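Local coordinates for protein TatD-related deoxyribonuclease (Thermotoga maritima, PDB 1J6O) that probably acts as a metal-dependent deoxyribonuclease of the TatD family, hydrolysing phosphate ester bonds in DNA on a TIM-barrel scaffold, at residues 40-45 against 258-263; 44-49 against 65-70; 158-163 against 179-184; 189-194 against 216-221. All blocks are in the same frame, centred on the assembly; numbering follows the deposited sequence.

How the contacts relate
Contacts 1, 2 and 3 involve the eight-stranded parallel sheet of a TIM-type barrel, whereas contact 4 joins loops after strands 181-185 and 209-211. Contact 2 pairs strands 41-47 and 67-71; contact 3 does the same for 161-163 and 181-185, with about 17 Å between their centres. Contact 1 sets helix 248-264 against strand 41-47, shares Val44 and Val45 with contact 2, and touches contact 3 where Ile262 and Asn258 meet Leu182. Contacts 2, 3 and 4 follow in series; 3 and 4 are nested in the loop closed by contact 1, which returns the C-terminal helix to an early strand. Contact 4 lies about 21 to 22 Å from the others, centre to centre, near predicted metal ligand Asp214.

Contact 1 (40-45 against 258-263); sequences NIEFVV and NARRIF
Glu42 meets Arg260 through two extended chains: the glutamate CG stands anti to the backbone N (chi1 -175°), and the arginine runs straight from CG to NE and carries the guanidinium to the strand. Next to them Phe43 holds its CG between the backbone N and the carbonyl carbon (chi1 72°), which brings its ring toward the helix. The guanidinium grips the carboxylate side-on, one nitrogen to each oxygen. Arg260 NE gives a nearly straight bond of 2.7 Å to the syn lone pair of Glu42 OE2, and Arg260 NH2 reaches Glu42 OE1 at 2.8 Å. The two flat groups are nearly coplanar, 22° apart, in keeping with this two-bond salt bridge; Glu42 OE1 has a second partner in ND1 of His12, a residue of the N-terminal histidine tag. The charged pair lies at one end of an interface between strand 41-47 of the TIM-type barrel and the C-terminal helix 248-264; the axes of segments 41-45 and 258-263 come within 10.5 Å. Deeper in, the contact is apolar. Phe43 turns the edge of its ring to the helix, with CZ 4.2 Å from Ala259 CB and CE1 4.1 Å from Arg260 CG. Val45 brings its CG2 methyl over one face of the Phe263 ring, a CH-pi contact 3.9 Å from the centroid; Ile262 CG2 covers the opposite face. Thr16 and Val14 of strand 13-18 touch Phe263 and Ala259 respectively.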
# COMPACT_ATOMS: atom_id res chain seq x y z
N ASN A 40 10.70 12.43 -10.10
CA ASN A 40 9.91 13.09 -9.06
C ASN A 40 9.27 12.16 -8.03
O ASN A 40 8.18 12.47 -7.48
CB ASN A 40 8.82 13.96 -9.69
CG ASN A 40 9.40 15.01 -10.63
OD1 ASN A 40 8.91 15.05 -11.87
ND2 ASN A 40 10.27 15.78 -10.23
N ILE A 41 9.91 11.03 -7.79
CA ILE A 41 9.40 10.08 -6.82
C ILE A 41 10.18 10.39 -5.55
O ILE A 41 11.39 10.13 -5.48
CB ILE A 41 9.69 8.60 -7.23
CG1 ILE A 41 8.96 8.24 -8.53
CG2 ILE A 41 9.25 7.68 -6.09
CD1 ILE A 41 7.44 8.36 -8.47
N GLU A 42 9.52 10.95 -4.54
CA GLU A 42 10.20 11.30 -3.28
C GLU A 42 10.67 10.08 -2.48
O GLU A 42 11.77 10.08 -1.90
CB GLU A 42 9.28 12.17 -2.46
CG GLU A 42 9.87 12.70 -1.21
CD GLU A 42 8.96 13.71 -0.59
OE1 GLU A 42 8.65 14.72 -1.26
OE2 GLU A 42 8.54 13.48 0.57
N PHE A 43 9.81 9.06 -2.38
CA PHE A 43 10.16 7.83 -1.67
C PHE A 43 9.13 6.81 -2.00
O PHE A 43 8.09 7.12 -2.61
CB PHE A 43 10.29 7.98 -0.12
CG PHE A 43 8.97 8.16 0.63
CD1 PHE A 43 8.46 9.44 0.85
CD2 PHE A 43 8.30 7.06 1.18
CE1 PHE A 43 7.30 9.62 1.61
CE2 PHE A 43 7.14 7.23 1.94
CZ PHE A 43 6.64 8.49 2.16
N VAL A 44 9.43 5.56 -1.68
CA VAL A 44 8.45 4.52 -1.95
C VAL A 44 8.40 3.62 -0.74
O VAL A 44 9.37 3.54 0.04
CB VAL A 44 8.80 3.64 -3.21
CG1 VAL A 44 9.23 4.50 -4.38
CG2 VAL A 44 9.81 2.57 -2.84
N VAL A 45 7.26 2.96 -0.55
CA VAL A 45 7.13 2.06 0.58
C VAL A 45 7.13 0.69 -0.12
O VAL A 45 6.19 0.37 -0.85
CB VAL A 45 5.82 2.23 1.33
CG1 VAL A 45 5.72 1.12 2.42
CG2 VAL A 45 5.74 3.64 1.95
N ASN A 258 0.13 13.32 2.80
CA ASN A 258 -0.58 12.22 3.44
C ASN A 258 0.35 11.03 3.67
O ASN A 258 0.35 10.40 4.74
CB ASN A 258 -1.75 11.76 2.56
CG ASN A 258 -2.91 12.71 2.59
OD1 ASN A 258 -2.98 13.60 3.45
ND2 ASN A 258 -3.85 12.53 1.67
N ALA A 259 1.12 10.69 2.64
CA ALA A 259 2.04 9.57 2.74
C ALA A 259 3.16 9.83 3.74
O ALA A 259 3.54 8.94 4.50
CB ALA A 259 2.60 9.23 1.35
N ARG A 260 3.66 11.06 3.76
CA ARG A 260 4.73 11.42 4.69
C ARG A 260 4.24 11.28 6.13
O ARG A 260 4.92 10.74 7.01
CB ARG A 260 5.16 12.88 4.50
CG ARG A 260 6.03 13.19 3.30
CD ARG A 260 6.22 14.70 3.21
NE ARG A 260 6.95 15.13 2.02
CZ ARG A 260 7.01 16.39 1.60
NH1 ARG A 260 6.39 17.35 2.30
NH2 ARG A 260 7.65 16.70 0.47
N ARG A 261 3.05 11.81 6.37
CA ARG A 261 2.49 11.75 7.70
C ARG A 261 2.27 10.33 8.21
O ARG A 261 2.60 10.00 9.34
CB ARG A 261 1.17 12.51 7.74
CG ARG A 261 0.54 12.60 9.11
CD ARG A 261 -0.85 13.23 9.06
NE ARG A 261 -1.82 12.36 8.41
CZ ARG A 261 -2.39 12.62 7.24
NH1 ARG A 261 -2.09 13.74 6.57
NH2 ARG A 261 -3.27 11.76 6.73
N ILE A 262 1.73 9.48 7.35
CA ILE A 262 1.47 8.10 7.74
C ILE A 262 2.68 7.23 7.98
O ILE A 262 2.81 6.58 9.02
CB ILE A 262 0.58 7.40 6.66
CG1 ILE A 262 -0.83 8.01 6.69
CG2 ILE A 262 0.46 5.91 6.94
CD1 ILE A 262 -1.73 7.53 5.56
N PHE A 263 3.58 7.24 7.02
CA PHE A 263 4.77 6.42 7.10
C PHE A 263 6.05 6.98 7.68
O PHE A 263 6.81 6.23 8.30
CB PHE A 263 5.05 5.91 5.68
CG PHE A 263 3.93 5.08 5.10
CD1 PHE A 263 3.72 3.80 5.55
CD2 PHE A 263 3.11 5.60 4.11
CE1 PHE A 263 2.70 3.02 5.02
CE2 PHE A 263 2.07 4.84 3.55
CZ PHE A 263 1.87 3.55 4.01

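Contact 2 (44-49 against 65-70); sequences VVNVGV and DRIFCS
Val44 and Ile67 run next to each other in the same direction, with Val44 CG2 4.0 Å from Ile67 CG1. On the same face of the sheet, Ile67 CG2 packs against Asn46 CB at 3.7 Å. Val47 and Ser70 pair on the other face, where both valine methyls approach Ser70 CB, Val47 CG1 at 4.1 Å. What fixes this register is a run of five backbone bonds alternating between the strands. Val44 N to Arg66 O and Phe68 N to Val44 O open it, Asn46 N to Phe68 O (2.8 Å) and Ser70 N to Asn46 O continue it, and Gly48 N to Ser70 O closes it at 2.9 Å. Asn46 O also receives the CA-H of Cys69. Further out, the buried polar ends are satisfied: a chi1 of -153° swings the Asn46 amide to where OD1 accepts from Leu20 N and ND2 bonds Ser57 OG, while Ser70 OG donates to Gly102 O. Cys69 packs on helix 51-61, and Val47 touches His17 and Glu103, both predicted ligands of a divalent metal. Strand 41-47, helix 51-61 and strand 67-71 make up a beta-alpha-beta crossover, the repeating unit of a TIM-type barrel.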
# COMPACT_ATOMS: atom_id res chain seq x y z
N VAL A 44 9.43 5.56 -1.68
CA VAL A 44 8.45 4.52 -1.95
C VAL A 44 8.40 3.62 -0.74
O VAL A 44 9.37 3.54 0.04
CB VAL A 44 8.80 3.64 -3.21
CG1 VAL A 44 9.23 4.50 -4.38
CG2 VAL A 44 9.81 2.57 -2.84
N VAL A 45 7.26 2.96 -0.55
CA VAL A 45 7.13 2.06 0.58
C VAL A 45 7.13 0.69 -0.12
O VAL A 45 6.19 0.37 -0.85
CB VAL A 45 5.82 2.23 1.33
CG1 VAL A 45 5.72 1.12 2.42
CG2 VAL A 45 5.74 3.64 1.95
N ASN A 46 8.20 -0.08 0.09
CA ASN A 46 8.35 -1.40 -0.53
C ASN A 46 7.78 -2.44 0.42
O ASN A 46 8.24 -2.61 1.53
CB ASN A 46 9.82 -1.64 -0.83
CG ASN A 46 10.00 -2.58 -1.96
OD1 ASN A 46 9.72 -2.24 -3.12
ND2 ASN A 46 10.45 -3.78 -1.64
N VAL A 47 6.80 -3.18 -0.10
CA VAL A 47 6.08 -4.18 0.65
C VAL A 47 6.37 -5.66 0.49
O VAL A 47 6.38 -6.17 -0.62
CB VAL A 47 4.56 -3.97 0.31
CG1 VAL A 47 3.71 -4.72 1.29
CG2 VAL A 47 4.22 -2.46 0.37
N GLY A 48 6.50 -6.35 1.62
CA GLY A 48 6.76 -7.80 1.60
C GLY A 48 5.47 -8.59 1.60
O GLY A 48 4.43 -8.05 2.01
N VAL A 49 5.49 -9.84 1.12
CA VAL A 49 4.24 -10.63 1.12
C VAL A 49 4.27 -11.92 1.96
O VAL A 49 3.27 -12.64 2.06
CB VAL A 49 3.75 -10.95 -0.33
CG1 VAL A 49 3.43 -9.62 -1.05
CG2 VAL A 49 4.80 -11.74 -1.11
N ASP A 65 18.14 5.51 0.17
CA ASP A 65 17.56 6.42 1.12
C ASP A 65 16.09 6.70 0.79
O ASP A 65 15.37 7.21 1.64
CB ASP A 65 18.30 7.76 1.09
CG ASP A 65 19.71 7.68 1.66
OD1 ASP A 65 20.07 6.70 2.36
OD2 ASP A 65 20.47 8.64 1.39
N ARG A 66 15.66 6.38 -0.43
CA ARG A 66 14.27 6.63 -0.84
C ARG A 66 13.32 5.45 -0.73
O ARG A 66 12.13 5.56 -1.11
CB ARG A 66 14.24 7.16 -2.27
CG ARG A 66 14.92 8.52 -2.37
CD ARG A 66 14.79 9.10 -3.75
NE ARG A 66 15.46 10.40 -3.78
CZ ARG A 66 14.90 11.54 -4.18
NH1 ARG A 66 13.64 11.55 -4.61
NH2 ARG A 66 15.59 12.67 -4.11
N ILE A 67 13.81 4.35 -0.18
CA ILE A 67 12.97 3.17 -0.03
C ILE A 67 12.80 2.81 1.45
O ILE A 67 13.80 2.73 2.19
CB ILE A 67 13.57 1.96 -0.75
CG1 ILE A 67 13.72 2.26 -2.26
CG2 ILE A 67 12.66 0.75 -0.58
CD1 ILE A 67 14.47 1.15 -3.00
N PHE A 68 11.55 2.65 1.87
CA PHE A 68 11.23 2.28 3.25
C PHE A 68 10.57 0.92 3.06
O PHE A 68 10.15 0.58 1.94
CB PHE A 68 10.32 3.30 3.93
CG PHE A 68 11.01 4.61 4.11
CD1 PHE A 68 11.00 5.56 3.10
CD2 PHE A 68 11.76 4.83 5.26
CE1 PHE A 68 11.75 6.75 3.21
CE2 PHE A 68 12.52 6.01 5.39
CZ PHE A 68 12.51 6.96 4.36
N CYS A 69 10.40 0.19 4.15
CA CYS A 69 9.83 -1.14 4.09
C CYS A 69 8.59 -1.48 4.93
O CYS A 69 8.37 -0.87 5.98
CB CYS A 69 10.98 -2.08 4.52
SG CYS A 69 10.73 -3.86 4.52
N SER A 70 7.77 -2.41 4.44
CA SER A 70 6.57 -2.86 5.16
C SER A 70 6.79 -4.36 5.18
O SER A 70 7.12 -4.96 4.13
CB SER A 70 5.27 -2.57 4.42
OG SER A 70 4.17 -2.95 5.23

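Contact 3 (158-163 against 179-184); sequences EKRGVI and LGFLLG
Phe181 is sandwiched between Arg160 and Ile163 where strands 161-163 and 181-185 pair in parallel, joined through helix 170-179 as a beta-alpha-beta unit of the TIM-type barrel. The ring contacts are CH-pi: Arg160 CB sits 3.8 Å from the centroid, almost on the ring normal, and on the opposite face Ile163 CD1 comes in nearer the rim, 3.6 Å from Phe181 CD2. The isoleucine CG1 stands opposite the carbonyl carbon (chi1 -59°), and the bend at chi2 (-55°) folds CD1 over the ring. Replaced by alanine, Phe181 would probably leave a gap between Arg160 CB and Ile163 CD1 and the methyl without its aromatic platform. Among apolar pairs, Ile163 CB meets Leu183 CD2 at 4.1 Å. Gly180, with positive phi, ends helix 170-179 in a Schellman motif. At the start of the pairing two waters bridge the chains: one accepts from Arg160 N, another from Gly161 N, and both donate to Gly180 O. Backbone bonds run from Leu182 N to Gly161 O and from Ile163 N to Leu182 O, the latter 2.9 Å. In the third, Gly184 N approaches Ile163 O from above the carbonyl plane at 2.9 Å, with an N-H...O angle of 175°.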
# COMPACT_ATOMS: atom_id res chain seq x y z
N GLU A 158 -2.10 4.23 16.26
CA GLU A 158 -2.47 5.65 16.17
C GLU A 158 -2.76 6.00 14.72
O GLU A 158 -3.84 6.47 14.38
CB GLU A 158 -1.33 6.53 16.70
CG GLU A 158 -1.09 6.39 18.21
CD GLU A 158 0.25 6.97 18.65
OE1 GLU A 158 1.07 7.34 17.78
OE2 GLU A 158 0.49 7.05 19.87
N LYS A 159 -1.76 5.79 13.87
CA LYS A 159 -1.88 6.06 12.44
C LYS A 159 -2.38 4.71 11.94
O LYS A 159 -1.59 3.78 11.81
CB LYS A 159 -0.51 6.34 11.82
CG LYS A 159 0.23 7.55 12.37
CD LYS A 159 0.11 8.73 11.41
CE LYS A 159 0.81 9.97 11.95
NZ LYS A 159 2.24 9.68 12.26
N ARG A 160 -3.67 4.58 11.70
CA ARG A 160 -4.25 3.32 11.24
C ARG A 160 -3.54 2.73 10.02
O ARG A 160 -3.11 1.56 10.04
CB ARG A 160 -5.73 3.54 10.93
CG ARG A 160 -6.45 4.28 12.05
CD ARG A 160 -7.49 3.42 12.71
NE ARG A 160 -8.22 4.14 13.75
CZ ARG A 160 -7.70 4.50 14.92
NH1 ARG A 160 -6.43 4.22 15.21
NH2 ARG A 160 -8.45 5.14 15.80
N GLY A 161 -3.43 3.53 8.97
CA GLY A 161 -2.77 3.04 7.77
C GLY A 161 -3.48 3.31 6.46
O GLY A 161 -4.18 4.31 6.28
N VAL A 162 -3.32 2.37 5.54
CA VAL A 162 -3.92 2.49 4.23
C VAL A 162 -4.56 1.21 3.76
O VAL A 162 -4.02 0.12 4.00
CB VAL A 162 -2.82 2.81 3.20
CG1 VAL A 162 -3.43 3.10 1.87
CG2 VAL A 162 -1.94 3.99 3.71
N ILE A 163 -5.69 1.33 3.07
CA ILE A 163 -6.39 0.17 2.51
C ILE A 163 -5.85 0.34 1.09
O ILE A 163 -6.31 1.20 0.32
CB ILE A 163 -7.91 0.32 2.51
CG1 ILE A 163 -8.40 0.55 3.95
CG2 ILE A 163 -8.55 -0.93 1.90
CD1 ILE A 163 -7.96 -0.56 4.93
N LEU A 179 -12.90 5.10 9.98
CA LEU A 179 -12.16 4.30 10.95
C LEU A 179 -10.76 4.88 11.09
O LEU A 179 -10.02 4.55 12.04
CB LEU A 179 -12.08 2.84 10.47
CG LEU A 179 -11.62 1.73 11.42
CD1 LEU A 179 -12.39 1.79 12.73
CD2 LEU A 179 -11.85 0.36 10.75
N GLY A 180 -10.38 5.76 10.16
CA GLY A 180 -9.06 6.37 10.23
C GLY A 180 -8.04 5.95 9.17
O GLY A 180 -6.87 6.33 9.24
N PHE A 181 -8.47 5.17 8.19
CA PHE A 181 -7.57 4.73 7.13
C PHE A 181 -7.63 5.66 5.96
O PHE A 181 -8.59 6.41 5.84
CB PHE A 181 -7.99 3.36 6.62
CG PHE A 181 -7.61 2.26 7.51
CD1 PHE A 181 -8.45 1.86 8.55
CD2 PHE A 181 -6.39 1.63 7.36
CE1 PHE A 181 -8.07 0.84 9.42
CE2 PHE A 181 -6.00 0.61 8.21
CZ PHE A 181 -6.84 0.21 9.25
N LEU A 182 -6.59 5.62 5.14
CA LEU A 182 -6.53 6.43 3.93
C LEU A 182 -6.70 5.33 2.86
O LEU A 182 -6.55 4.13 3.16
CB LEU A 182 -5.19 7.15 3.78
CG LEU A 182 -5.40 8.63 4.15
CD1 LEU A 182 -5.76 8.74 5.62
CD2 LEU A 182 -4.16 9.44 3.82
N LEU A 183 -7.04 5.72 1.64
CA LEU A 183 -7.25 4.78 0.54
C LEU A 183 -6.19 4.90 -0.56
O LEU A 183 -5.90 6.00 -1.03
CB LEU A 183 -8.63 5.02 -0.07
CG LEU A 183 -9.76 5.14 0.95
CD1 LEU A 183 -11.05 5.41 0.21
CD2 LEU A 183 -9.88 3.86 1.77
N GLY A 184 -5.64 3.76 -0.95
CA GLY A 184 -4.62 3.72 -1.98
C GLY A 184 -5.24 3.63 -3.37
O GLY A 184 -6.05 2.73 -3.67
O HOH W 1 -5.08 7.13 11.50
O HOH W 2 -4.22 6.30 8.09

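Contact 4 (189-194 against 216-221); sequences VTYPKN and PFLPPQ
Tyr191 stretches alongside the proline-rich segment 216-221 and presents the edge of its ring to it, joining two loops of the TIM-type barrel, one after strand 181-185 and one after strand 209-211. Its CG stands anti to the carbonyl carbon (chi1 -61°), which sends the ring along the partner chain, and the hydroxyl at its end, Tyr191 OH, donates to Pro219 O at 2.7 Å. That carbonyl oxygen and Gln221 N both lie in the plane of the ring, at its edge. The side chain of Gln221 crosses it obliquely, the amide plane turned 80° from the ring, with Gln221 OE1 3.5 Å from Tyr191 CD1. Gln221 OE1 also approaches Pro192 CD at 3.4 Å, and the two side chains cross at about a right angle. A phenylalanine in place of Tyr191 would probably leave Pro219 O without this hydroxyl donor and the two loops with one tie fewer. Arg224 adds a cation-pi contact to the tyrosine ring. Tyr191 to Asn194 form a type I turn. Leu218, whose CB lies 3.9 Å from Tyr191 OH, is close to Asp214, a predicted metal ligand, consistent with the joined loops bordering the metal site. The Thr190 methyl flanks the Pro220 ring, Thr190 CG2 lying 4.0 Å from Pro220 CB. Thr190 OG1, also bonded to Gly187 O, accepts from Gln221 N at 2.8 Å with an almost perfectly straight N-H...O angle of 178°.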
# COMPACT_ATOMS: atom_id res chain seq x y z
N VAL A 189 -7.31 3.33 -11.69
CA VAL A 189 -8.09 4.57 -11.73
C VAL A 189 -8.09 5.16 -13.17
O VAL A 189 -8.99 5.95 -13.55
CB VAL A 189 -7.51 5.60 -10.72
CG1 VAL A 189 -6.28 6.30 -11.29
CG2 VAL A 189 -8.63 6.63 -10.32
N THR A 190 -7.08 4.79 -13.96
CA THR A 190 -6.96 5.27 -15.33
C THR A 190 -7.67 4.40 -16.37
O THR A 190 -7.72 4.77 -17.54
CB THR A 190 -5.51 5.33 -15.82
OG1 THR A 190 -5.01 4.00 -15.93
CG2 THR A 190 -4.62 6.15 -14.88
N TYR A 191 -8.19 3.25 -15.95
CA TYR A 191 -8.87 2.33 -16.87
C TYR A 191 -10.21 2.88 -17.34
O TYR A 191 -11.06 3.21 -16.54
CB TYR A 191 -9.07 0.96 -16.22
CG TYR A 191 -7.77 0.27 -15.82
CD1 TYR A 191 -6.53 0.79 -16.20
CD2 TYR A 191 -7.81 -0.90 -15.07
CE1 TYR A 191 -5.34 0.14 -15.84
CE2 TYR A 191 -6.64 -1.55 -14.70
CZ TYR A 191 -5.42 -1.03 -15.08
OH TYR A 191 -4.27 -1.70 -14.71
N PRO A 192 -10.40 2.97 -18.67
CA PRO A 192 -11.69 3.51 -19.13
C PRO A 192 -12.89 2.81 -18.51
O PRO A 192 -13.90 3.44 -18.22
CB PRO A 192 -11.62 3.35 -20.66
CG PRO A 192 -10.67 2.20 -20.85
CD PRO A 192 -9.60 2.48 -19.80
N LYS A 193 -12.77 1.50 -18.29
CA LYS A 193 -13.84 0.71 -17.71
C LYS A 193 -14.15 1.00 -16.25
O LYS A 193 -15.28 0.79 -15.81
N ASN A 194 -13.16 1.49 -15.50
CA ASN A 194 -13.36 1.78 -14.08
C ASN A 194 -14.02 3.10 -13.72
O ASN A 194 -13.48 3.90 -12.97
CB ASN A 194 -12.04 1.66 -13.32
CG ASN A 194 -11.54 0.24 -13.28
OD1 ASN A 194 -12.34 -0.71 -13.30
ND2 ASN A 194 -10.22 0.07 -13.21
N PRO A 216 5.26 -4.84 -9.60
CA PRO A 216 5.06 -4.75 -11.06
C PRO A 216 3.63 -4.90 -11.57
O PRO A 216 3.41 -4.87 -12.78
CB PRO A 216 5.93 -5.89 -11.57
CG PRO A 216 5.61 -7.00 -10.54
CD PRO A 216 5.73 -6.19 -9.21
N PHE A 217 2.67 -5.05 -10.68
CA PHE A 217 1.29 -5.21 -11.10
C PHE A 217 0.47 -3.96 -11.50
O PHE A 217 0.89 -2.83 -11.23
CB PHE A 217 0.47 -5.87 -9.98
CG PHE A 217 1.11 -7.06 -9.33
CD1 PHE A 217 1.52 -8.16 -10.07
CD2 PHE A 217 1.32 -7.05 -7.95
CE1 PHE A 217 2.17 -9.24 -9.45
CE2 PHE A 217 1.95 -8.10 -7.32
CZ PHE A 217 2.38 -9.21 -8.07
N LEU A 218 -0.65 -4.21 -12.18
CA LEU A 218 -1.58 -3.18 -12.61
C LEU A 218 -1.07 -1.84 -13.13
O LEU A 218 -1.25 -0.79 -12.48
CB LEU A 218 -2.48 -2.89 -11.42
CG LEU A 218 -3.09 -4.12 -10.74
CD1 LEU A 218 -3.67 -3.76 -9.35
CD2 LEU A 218 -4.17 -4.66 -11.65
N PRO A 219 -0.47 -1.84 -14.31
CA PRO A 219 0.09 -0.65 -14.95
C PRO A 219 -1.04 0.29 -15.36
O PRO A 219 -2.17 -0.17 -15.52
CB PRO A 219 0.82 -1.25 -16.13
CG PRO A 219 -0.03 -2.50 -16.49
CD PRO A 219 -0.26 -3.05 -15.12
N PRO A 220 -0.77 1.61 -15.44
CA PRO A 220 -1.85 2.51 -15.85
C PRO A 220 -2.13 2.32 -17.34
O PRO A 220 -1.28 1.79 -18.08
CB PRO A 220 -1.32 3.91 -15.50
CG PRO A 220 0.16 3.76 -15.52
CD PRO A 220 0.40 2.37 -14.95
N GLN A 221 -3.31 2.75 -17.76
CA GLN A 221 -3.78 2.64 -19.15
C GLN A 221 -2.80 2.69 -20.31
O GLN A 221 -2.77 1.76 -21.14
CB GLN A 221 -4.88 3.65 -19.41
CG GLN A 221 -5.68 3.33 -20.66
CD GLN A 221 -6.19 1.91 -20.68
OE1 GLN A 221 -6.38 1.29 -19.64
NE2 GLN A 221 -6.43 1.38 -21.87